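Local coordinates for uncharacterized protein (Pseudomonas syringae pv. tomato, PDB 3K4I), which is of unknown function but belongs to the aldolase/RraA family and binds magnesium where two of its subunits meet, at residues Leu35-Ile44 against Cys178-Val189; Leu23-Ser34 against Val189-Glu200. One frame throughout, in Å; residues are numbered along the deposited sequence.

Contact 1: Leu35-Ile44 against Cys178-Val189; sequences LGIDGGLPGI and CVVVPQQLAAEV
G39 and G40 lie against the backbone of strand 177-181, and a single beta bridge joins G40 to V179 as an antiparallel, non-hydrogen-bonded pair. Its two hydrogen bonds come from the flanking residues: V180 N gives its proton to G39 O at 2.9 Å, and L41 N gives its own to C178 O at 3.0 Å. G39 packs flush on the strand with no side chain between the backbones, and the CA atoms of G40 and V179 are 4.5 Å apart. Beside the bridge L41 lies obliquely across V180, its CG 4.0 Å from V180 CG2, with CG anti to the carbonyl carbon (chi1 -62°), which turns the isobutyl group onto V180. I44 CG2 reaches C178 SG at 3.9 Å. One water donates to both D38 O and V180 O. Another accepts from C178 N at 2.8 Å and lies within bonding distance of the carbonyl oxygens of L41 and I44, the ends of a type II turn, though it may not serve both at once. This end is continuous and buried. Where the loop leaves helix 25-33 through a Schellman motif at G36, contacts are sparser and partly exposed. I37 and L185 meet tip to tip there, their CD1 methyls 3.2 Å apart, a locally tight spot, while L35 CD1 lies 3.5 Å from V189 CG2. The chemistry implies a loop fixed along the strand by backbone bonds, with a few apolar side chains resting on the start of helix 186-207 at the more open end.

Contact 2: Leu23-Ser34 against Val189-Glu200; sequences LDTASLSDALDS and VVLRARAVEQTE. With MG (magnesium ion), chain E.
A magnesium site at a subunit boundary borders this helix-helix contact, in which helix 25-33 crosses helix 186-207 with local axes 7.8 Å apart and 117° between their directions. Small residues allow the close approach: the CA atoms of S27 and A193 are 4.7 Å apart, and A31 CB is 4.1 Å from A193 CB. R192 adds only its CB against A31. L28 lays CD2 against both A193 CB and V189 CG1, crossing V189 at about a right angle, while L23 CD1 touches V190 CG1, the two side chains crossing obliquely. At the N-terminal end of helix 25-33, E197 stretches out beyond CG to D24 N, which donates to OE2 at 2.9 Å (166°), nearly along the C-O axis of the E197 carboxylate. At the other end R192 NH1 donates to S34 OG at 2.9 Å, in the guanidinium plane; S34 OG in turn donates to A31 O, and R192 NE pairs with E188. E200 OE1 binds the magnesium at 2.4 Å, four waters fill further positions, and D102 of the second subunit completes the site. One water donates to D24 OD1 at 2.5 Å, making D24 a second-shell residue; S27 OG probably meets another, but its position is doubtful. D30 OD2 lies 4.0 Å from E200 OE2, like charges close together; a salt bridge from D30 OD1 to R123 of the second subunit probably eases this. The arrangement is that of an intersubunit, largely water-ligated magnesium site beside an alanine- and serine-lined helix crossing.

Contacts 1 and 2 follow each other along both chain segments: helix 25-33 runs straight into the loop 35-44, and V189 serves both, meeting L35 in one and L28, A31 and L32 in the other. Their centres are 11 Å apart. They touch directly where I37 N probably hydrogen-bonds to L32 O at 3.2 Å, where L35 CD2 packs 3.4 Å from R192 CZ, and where L32 CD1 comes 3.5 Å from V180 O. Helix 25-33 thus has strand 177-181 and helix 186-207 as neighbours. The magnesium belongs to contact 2; the V179 side chain of contact 1 stays about 12 Å from a magnesium ion. Both contacts also face the second subunit.

Contact 1: Leu35-Ile44 against Cys178-Val189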
loop_
_atom_site.group_PDB
_atom_site.type_symbol
_atom_site.label_atom_id
_atom_site.label_comp_id
_atom_site.label_asym_id
_atom_site.label_seq_id
_atom_site.Cartn_x
_atom_site.Cartn_y
_atom_site.Cartn_z
ATOM N N LEU C 35 13.355 23.313 -14.666
ATOM C CA LEU C 35 13.132 24.693 -14.252
ATOM C C LEU C 35 13.646 24.935 -12.818
ATOM O O LEU C 35 13.530 26.038 -12.295
ATOM C CB LEU C 35 11.657 25.103 -14.449
ATOM C CG LEU C 35 11.165 25.079 -15.928
ATOM C CD1 LEU C 35 9.641 25.089 -16.028
ATOM C CD2 LEU C 35 11.774 26.205 -16.751
ATOM N N GLY C 36 14.210 23.900 -12.194
ATOM C CA GLY C 36 14.876 24.052 -10.887
ATOM C C GLY C 36 13.947 23.855 -9.709
ATOM O O GLY C 36 14.255 24.276 -8.600
ATOM N N ILE C 37 12.817 23.199 -9.941
ATOM C CA ILE C 37 11.723 23.149 -8.964
ATOM C C ILE C 37 11.333 21.695 -8.698
ATOM O O ILE C 37 11.178 20.908 -9.633
ATOM C CB ILE C 37 10.496 23.925 -9.528
ATOM C CG1 ILE C 37 10.796 25.428 -9.540
ATOM C CG2 ILE C 37 9.186 23.640 -8.744
ATOM C CD1 ILE C 37 9.887 26.167 -10.493
ATOM N N ASP C 38 11.242 21.328 -7.426
ATOM C CA ASP C 38 10.721 20.026 -7.015
ATOM C C ASP C 38 9.233 20.116 -6.972
ATOM O O ASP C 38 8.709 21.103 -6.455
ATOM C CB ASP C 38 11.158 19.735 -5.560
ATOM C CG ASP C 38 12.612 19.328 -5.436
ATOM O OD1 ASP C 38 13.247 19.034 -6.454
ATOM O OD2 ASP C 38 13.129 19.277 -4.283
ATOM N N GLY C 39 8.543 19.097 -7.480
ATOM C CA GLY C 39 7.081 19.132 -7.447
ATOM C C GLY C 39 6.426 17.965 -6.744
ATOM O O GLY C 39 5.247 18.007 -6.475
ATOM N N GLY C 40 7.180 16.912 -6.447
ATOM C CA GLY C 40 6.561 15.700 -5.870
ATOM C C GLY C 40 6.225 15.795 -4.403
ATOM O O GLY C 40 6.955 16.432 -3.636
ATOM N N LEU C 41 5.102 15.188 -4.028
ATOM C CA LEU C 41 4.672 15.130 -2.627
ATOM C C LEU C 41 4.982 13.732 -2.073
ATOM O O LEU C 41 4.176 12.797 -2.197
ATOM C CB LEU C 41 3.169 15.464 -2.521
ATOM C CG LEU C 41 2.745 16.876 -2.996
ATOM C CD1 LEU C 41 1.268 17.067 -2.797
ATOM C CD2 LEU C 41 3.467 17.941 -2.183
ATOM N N PRO C 42 6.163 13.559 -1.439
ATOM C CA PRO C 42 6.517 12.158 -1.121
ATOM C C PRO C 42 5.604 11.605 -0.026
ATOM O O PRO C 42 5.193 12.346 0.842
ATOM C CB PRO C 42 7.971 12.248 -0.645
ATOM C CG PRO C 42 8.122 13.661 -0.171
ATOM C CD PRO C 42 7.160 14.524 -0.949
ATOM N N GLY C 43 5.260 10.328 -0.126
ATOM C CA GLY C 43 4.395 9.724 0.866
ATOM C C GLY C 43 2.910 9.877 0.632
ATOM O O GLY C 43 2.138 9.229 1.307
ATOM N N ILE C 44 2.502 10.715 -0.332
ATOM C CA ILE C 44 1.076 10.866 -0.633
ATOM C C ILE C 44 0.703 9.911 -1.789
ATOM O O ILE C 44 0.910 10.221 -2.965
ATOM C CB ILE C 44 0.636 12.345 -0.877
ATOM C CG1 ILE C 44 0.963 13.218 0.345
ATOM C CG2 ILE C 44 -0.905 12.413 -1.161
ATOM C CD1 ILE C 44 0.426 14.635 0.330
ATOM N N CYS C 178 1.673 12.298 -6.504
ATOM C CA CYS C 178 1.134 13.636 -6.845
ATOM C C CYS C 178 2.256 14.663 -7.097
ATOM O O CYS C 178 3.245 14.745 -6.350
ATOM C CB CYS C 178 0.250 14.154 -5.729
ATOM S SG CYS C 178 -0.923 12.915 -5.035
ATOM N N VAL C 179 2.052 15.482 -8.118
ATOM C CA VAL C 179 2.992 16.560 -8.501
ATOM C C VAL C 179 2.274 17.914 -8.472
ATOM O O VAL C 179 1.113 18.028 -8.931
ATOM C CB VAL C 179 3.569 16.337 -9.917
ATOM C CG1 VAL C 179 4.489 17.467 -10.336
ATOM C CG2 VAL C 179 4.311 15.020 -10.008
ATOM N N VAL C 180 2.939 18.924 -7.905
ATOM C CA VAL C 180 2.410 20.307 -7.838
ATOM C C VAL C 180 3.149 21.145 -8.875
ATOM O O VAL C 180 4.391 21.247 -8.852
ATOM C CB VAL C 180 2.661 20.990 -6.459
ATOM C CG1 VAL C 180 2.087 22.422 -6.445
ATOM C CG2 VAL C 180 2.109 20.113 -5.310
ATOM N N VAL C 181 2.398 21.730 -9.804
ATOM C CA VAL C 181 2.977 22.580 -10.821
ATOM C C VAL C 181 2.561 24.023 -10.536
ATOM O O VAL C 181 1.366 24.345 -10.597
ATOM C CB VAL C 181 2.476 22.166 -12.254
ATOM C CG1 VAL C 181 3.015 23.121 -13.343
ATOM C CG2 VAL C 181 2.844 20.722 -12.577
ATOM N N PRO C 182 3.533 24.921 -10.265
ATOM C CA PRO C 182 3.128 26.302 -9.991
ATOM C C PRO C 182 2.331 26.911 -11.150
ATOM O O PRO C 182 2.689 26.733 -12.319
ATOM C CB PRO C 182 4.458 27.049 -9.836
ATOM C CG PRO C 182 5.434 25.943 -9.307
ATOM C CD PRO C 182 4.995 24.735 -10.153
ATOM N N GLN C 183 1.256 27.600 -10.806
ATOM C CA GLN C 183 0.353 28.134 -11.829
ATOM C C GLN C 183 1.065 29.073 -12.814
ATOM O O GLN C 183 0.766 29.063 -14.034
ATOM C CB GLN C 183 -0.875 28.811 -11.189
ATOM C CG GLN C 183 -0.599 29.983 -10.249
ATOM C CD GLN C 183 -1.745 30.187 -9.299
ATOM O OE1 GLN C 183 -2.612 31.013 -9.527
ATOM N NE2 GLN C 183 -1.762 29.425 -8.216
ATOM N N GLN C 184 1.993 29.877 -12.322
ATOM C CA GLN C 184 2.682 30.793 -13.240
ATOM C C GLN C 184 3.574 30.067 -14.252
ATOM O O GLN C 184 4.007 30.670 -15.241
ATOM C CB GLN C 184 3.480 31.848 -12.468
ATOM C CG GLN C 184 2.594 32.854 -11.775
ATOM C CD GLN C 184 3.318 33.645 -10.729
ATOM O OE1 GLN C 184 3.584 33.159 -9.624
ATOM N NE2 GLN C 184 3.612 34.883 -11.052
ATOM N N LEU C 185 3.862 28.791 -14.011
ATOM C CA LEU C 185 4.724 28.016 -14.886
ATOM C C LEU C 185 3.987 26.923 -15.654
ATOM O O LEU C 185 4.619 26.199 -16.431
ATOM C CB LEU C 185 5.854 27.354 -14.083
ATOM C CG LEU C 185 6.817 28.331 -13.416
ATOM C CD1 LEU C 185 7.769 27.535 -12.536
ATOM C CD2 LEU C 185 7.559 29.128 -14.431
ATOM N N ALA C 186 2.667 26.826 -15.469
ATOM C CA ALA C 186 1.944 25.634 -15.883
ATOM C C ALA C 186 2.043 25.358 -17.380
ATOM O O ALA C 186 2.397 24.240 -17.757
ATOM C CB ALA C 186 0.477 25.675 -15.431
ATOM N N ALA C 187 1.787 26.369 -18.205
ATOM C CA ALA C 187 1.890 26.223 -19.671
ATOM C C ALA C 187 3.291 25.771 -20.112
ATOM O O ALA C 187 3.441 24.848 -20.912
ATOM C CB ALA C 187 1.486 27.522 -20.396
ATOM N N GLU C 188 4.320 26.392 -19.546
ATOM C CA GLU C 188 5.688 26.058 -19.897
ATOM C C GLU C 188 6.045 24.629 -19.444
ATOM O O GLU C 188 6.718 23.907 -20.162
ATOM C CB GLU C 188 6.659 27.079 -19.283
ATOM C CG GLU C 188 8.154 26.791 -19.515
ATOM C CD GLU C 188 8.598 26.921 -20.974
ATOM O OE1 GLU C 188 7.925 27.625 -21.787
ATOM O OE2 GLU C 188 9.633 26.312 -21.325
ATOM N N VAL C 189 5.606 24.227 -18.249
ATOM C CA VAL C 189 5.892 22.878 -17.746
ATOM C C VAL C 189 5.204 21.809 -18.612
ATOM O O VAL C 189 5.791 20.781 -18.939
ATOM C CB VAL C 189 5.516 22.751 -16.258
ATOM C CG1 VAL C 189 5.533 21.302 -15.820
ATOM C CG2 VAL C 189 6.479 23.619 -15.437
HETATM O O HOH W 1 6.155 22.567 -7.312
HETATM O O HOH W 2 2.975 11.661 -4.154
#

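Contact 2: Leu23-Ser34 against Val189-Glu200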
loop_
_atom_site.group_PDB
_atom_site.type_symbol
_atom_site.label_atom_id
_atom_site.label_comp_id
_atom_site.label_asym_id
_atom_site.label_seq_id
_atom_site.Cartn_x
_atom_site.Cartn_y
_atom_site.Cartn_z
ATOM N N LEU C 23 -0.291 13.078 -20.021
ATOM C CA LEU C 23 0.996 13.270 -19.380
ATOM C C LEU C 23 1.041 12.557 -18.040
ATOM O O LEU C 23 0.097 12.633 -17.262
ATOM C CB LEU C 23 1.329 14.766 -19.201
ATOM C CG LEU C 23 1.524 15.600 -20.468
ATOM C CD1 LEU C 23 1.742 17.087 -20.157
ATOM C CD2 LEU C 23 2.651 15.061 -21.402
ATOM N N ASP C 24 2.159 11.879 -17.792
ATOM C CA ASP C 24 2.418 11.157 -16.548
ATOM C C ASP C 24 3.062 12.109 -15.547
ATOM O O ASP C 24 3.724 13.092 -15.941
ATOM C CB ASP C 24 3.458 10.058 -16.818
ATOM C CG ASP C 24 2.953 8.955 -17.735
ATOM O OD1 ASP C 24 3.799 8.257 -18.321
ATOM O OD2 ASP C 24 1.727 8.753 -17.858
ATOM N N THR C 25 2.897 11.811 -14.259
ATOM C CA THR C 25 3.610 12.573 -13.221
ATOM C C THR C 25 5.110 12.640 -13.457
ATOM O O THR C 25 5.729 13.666 -13.138
ATOM C CB THR C 25 3.309 12.033 -11.818
ATOM O OG1 THR C 25 3.482 10.616 -11.809
ATOM C CG2 THR C 25 1.850 12.384 -11.423
ATOM N N ALA C 26 5.709 11.568 -13.983
ATOM C CA ALA C 26 7.151 11.583 -14.270
ATOM C C ALA C 26 7.550 12.660 -15.283
ATOM O O ALA C 26 8.549 13.357 -15.086
ATOM C CB ALA C 26 7.654 10.196 -14.699
ATOM N N SER C 27 6.790 12.799 -16.380
ATOM C CA SER C 27 7.119 13.801 -17.378
ATOM C C SER C 27 7.040 15.212 -16.782
ATOM O O SER C 27 7.916 16.046 -17.023
ATOM C CB SER C 27 6.180 13.696 -18.583
ATOM O OG SER C 27 6.027 12.324 -18.934
ATOM N N LEU C 28 5.983 15.450 -16.000
ATOM C CA LEU C 28 5.756 16.752 -15.411
ATOM C C LEU C 28 6.830 17.077 -14.395
ATOM O O LEU C 28 7.327 18.195 -14.361
ATOM C CB LEU C 28 4.370 16.828 -14.769
ATOM C CG LEU C 28 3.306 16.931 -15.881
ATOM C CD1 LEU C 28 1.968 16.519 -15.347
ATOM C CD2 LEU C 28 3.272 18.360 -16.464
ATOM N N SER C 29 7.219 16.062 -13.624
ATOM C CA SER C 29 8.301 16.226 -12.648
ATOM C C SER C 29 9.655 16.518 -13.326
ATOM O O SER C 29 10.388 17.427 -12.904
ATOM C CB SER C 29 8.395 14.987 -11.775
ATOM O OG SER C 29 9.437 15.146 -10.803
ATOM N N ASP C 30 9.970 15.798 -14.396
ATOM C CA ASP C 30 11.224 16.059 -15.157
ATOM C C ASP C 30 11.215 17.479 -15.749
ATOM O O ASP C 30 12.233 18.177 -15.741
ATOM C CB ASP C 30 11.415 15.003 -16.265
ATOM C CG ASP C 30 11.694 13.607 -15.714
ATOM O OD1 ASP C 30 11.797 13.434 -14.477
ATOM O OD2 ASP C 30 11.764 12.644 -16.532
ATOM N N ALA C 31 10.044 17.938 -16.190
ATOM C CA ALA C 31 9.900 19.299 -16.720
ATOM C C ALA C 31 10.137 20.346 -15.629
ATOM O O ALA C 31 10.849 21.334 -15.827
ATOM C CB ALA C 31 8.512 19.483 -17.337
ATOM N N LEU C 32 9.507 20.135 -14.488
ATOM C CA LEU C 32 9.742 21.006 -13.342
ATOM C C LEU C 32 11.222 21.035 -12.973
ATOM O O LEU C 32 11.768 22.106 -12.745
ATOM C CB LEU C 32 8.920 20.575 -12.156
ATOM C CG LEU C 32 7.452 20.977 -12.257
ATOM C CD1 LEU C 32 6.695 20.132 -11.204
ATOM C CD2 LEU C 32 7.251 22.473 -11.983
ATOM N N ASP C 33 11.857 19.862 -12.952
ATOM C CA ASP C 33 13.264 19.775 -12.555
ATOM C C ASP C 33 14.118 20.628 -13.486
ATOM O O ASP C 33 15.095 21.238 -13.057
ATOM C CB ASP C 33 13.774 18.328 -12.643
ATOM C CG ASP C 33 13.345 17.472 -11.479
ATOM O OD1 ASP C 33 12.692 17.987 -10.541
ATOM O OD2 ASP C 33 13.673 16.263 -11.524
ATOM N N SER C 34 13.759 20.656 -14.777
ATOM C CA SER C 34 14.475 21.475 -15.764
ATOM C C SER C 34 14.310 22.962 -15.526
ATOM O O SER C 34 15.039 23.781 -16.107
ATOM C CB SER C 34 14.076 21.102 -17.218
ATOM O OG SER C 34 12.800 21.592 -17.549
ATOM N N VAL C 189 5.606 24.227 -18.249
ATOM C CA VAL C 189 5.892 22.878 -17.746
ATOM C C VAL C 189 5.204 21.809 -18.612
ATOM O O VAL C 189 5.791 20.781 -18.939
ATOM C CB VAL C 189 5.516 22.751 -16.258
ATOM C CG1 VAL C 189 5.533 21.302 -15.820
ATOM C CG2 VAL C 189 6.479 23.619 -15.437
ATOM N N VAL C 190 3.980 22.090 -19.024
ATOM C CA VAL C 190 3.240 21.144 -19.837
ATOM C C VAL C 190 3.907 20.972 -21.215
ATOM O O VAL C 190 4.044 19.848 -21.699
ATOM C CB VAL C 190 1.744 21.541 -19.951
ATOM C CG1 VAL C 190 1.039 20.746 -21.067
ATOM C CG2 VAL C 190 1.063 21.299 -18.610
ATOM N N LEU C 191 4.345 22.075 -21.811
ATOM C CA LEU C 191 5.128 22.043 -23.041
ATOM C C LEU C 191 6.417 21.214 -22.887
ATOM O O LEU C 191 6.722 20.352 -23.727
ATOM C CB LEU C 191 5.462 23.476 -23.501
ATOM C CG LEU C 191 6.221 23.689 -24.811
ATOM C CD1 LEU C 191 5.320 23.350 -26.005
ATOM C CD2 LEU C 191 6.688 25.135 -24.916
ATOM N N ARG C 192 7.153 21.438 -21.795
ATOM C CA ARG C 192 8.373 20.678 -21.579
ATOM C C ARG C 192 8.099 19.182 -21.336
ATOM O O ARG C 192 8.832 18.324 -21.851
ATOM C CB ARG C 192 9.188 21.280 -20.415
ATOM C CG ARG C 192 9.867 22.582 -20.822
ATOM C CD ARG C 192 10.511 23.267 -19.638
ATOM N NE ARG C 192 11.144 24.524 -20.046
ATOM C CZ ARG C 192 12.410 24.848 -19.798
ATOM N NH1 ARG C 192 13.192 24.030 -19.100
ATOM N NH2 ARG C 192 12.883 26.011 -20.235
ATOM N N ALA C 193 7.023 18.880 -20.603
ATOM C CA ALA C 193 6.662 17.508 -20.281
ATOM C C ALA C 193 6.318 16.745 -21.551
ATOM O O ALA C 193 6.668 15.589 -21.703
ATOM C CB ALA C 193 5.477 17.454 -19.290
ATOM N N ARG C 194 5.626 17.412 -22.467
ATOM C CA ARG C 194 5.288 16.752 -23.714
ATOM C C ARG C 194 6.541 16.349 -24.516
ATOM O O ARG C 194 6.576 15.288 -25.163
ATOM C CB ARG C 194 4.430 17.706 -24.530
ATOM C CG ARG C 194 3.706 17.024 -25.630
ATOM C CD ARG C 194 3.573 17.963 -26.774
ATOM N NE ARG C 194 2.833 19.175 -26.429
ATOM C CZ ARG C 194 2.330 20.010 -27.334
ATOM N NH1 ARG C 194 2.459 19.747 -28.637
ATOM N NH2 ARG C 194 1.672 21.092 -26.946
ATOM N N ALA C 195 7.537 17.232 -24.524
ATOM C CA ALA C 195 8.804 17.004 -25.186
ATOM C C ALA C 195 9.585 15.865 -24.519
ATOM O O ALA C 195 10.194 15.040 -25.198
ATOM C CB ALA C 195 9.623 18.297 -25.202
ATOM N N VAL C 196 9.585 15.826 -23.179
ATOM C CA VAL C 196 10.173 14.700 -22.456
ATOM C C VAL C 196 9.533 13.351 -22.852
ATOM O O VAL C 196 10.243 12.371 -23.133
ATOM C CB VAL C 196 10.052 14.912 -20.926
ATOM C CG1 VAL C 196 10.470 13.639 -20.165
ATOM C CG2 VAL C 196 10.891 16.087 -20.496
ATOM N N GLU C 197 8.206 13.321 -22.920
ATOM C CA GLU C 197 7.480 12.105 -23.281
ATOM C C GLU C 197 7.835 11.678 -24.694
ATOM O O GLU C 197 8.060 10.491 -24.942
ATOM C CB GLU C 197 5.954 12.263 -23.106
ATOM C CG GLU C 197 5.570 12.291 -21.611
ATOM C CD GLU C 197 4.174 11.763 -21.288
ATOM O OE1 GLU C 197 3.403 11.460 -22.241
ATOM O OE2 GLU C 197 3.870 11.648 -20.070
ATOM N N GLN C 198 7.918 12.647 -25.608
ATOM C CA GLN C 198 8.272 12.324 -26.996
ATOM C C GLN C 198 9.656 11.695 -27.125
ATOM O O GLN C 198 9.792 10.635 -27.743
ATOM C CB GLN C 198 8.131 13.541 -27.919
ATOM C CG GLN C 198 6.683 13.853 -28.281
ATOM C CD GLN C 198 6.507 15.237 -28.886
ATOM O OE1 GLN C 198 7.390 16.103 -28.775
ATOM N NE2 GLN C 198 5.364 15.453 -29.543
ATOM N N THR C 199 10.663 12.326 -26.506
ATOM C CA THR C 199 12.041 11.797 -26.492
ATOM C C THR C 199 12.087 10.378 -25.920
ATOM O O THR C 199 12.739 9.482 -26.481
ATOM C CB THR C 199 13.008 12.722 -25.701
ATOM O OG1 THR C 199 13.116 13.981 -26.378
ATOM C CG2 THR C 199 14.390 12.092 -25.600
ATOM N N GLU C 200 11.374 10.172 -24.819
ATOM C CA GLU C 200 11.359 8.882 -24.137
ATOM C C GLU C 200 10.674 7.791 -24.939
ATOM O O GLU C 200 11.086 6.625 -24.900
ATOM C CB GLU C 200 10.616 8.989 -22.827
ATOM C CG GLU C 200 11.394 9.516 -21.694
ATOM C CD GLU C 200 10.660 9.266 -20.397
ATOM O OE1 GLU C 200 9.684 8.440 -20.388
ATOM O OE2 GLU C 200 11.069 9.885 -19.397
HETATM MG MG MG E . 7.709 8.360 -19.066
HETATM O O HOH W 3 6.206 8.123 -17.797
HETATM O O HOH W 4 7.944 10.487 -19.108
HETATM O O HOH W 5 8.845 8.320 -17.443
HETATM O O HOH W 6 6.450 8.521 -20.809
#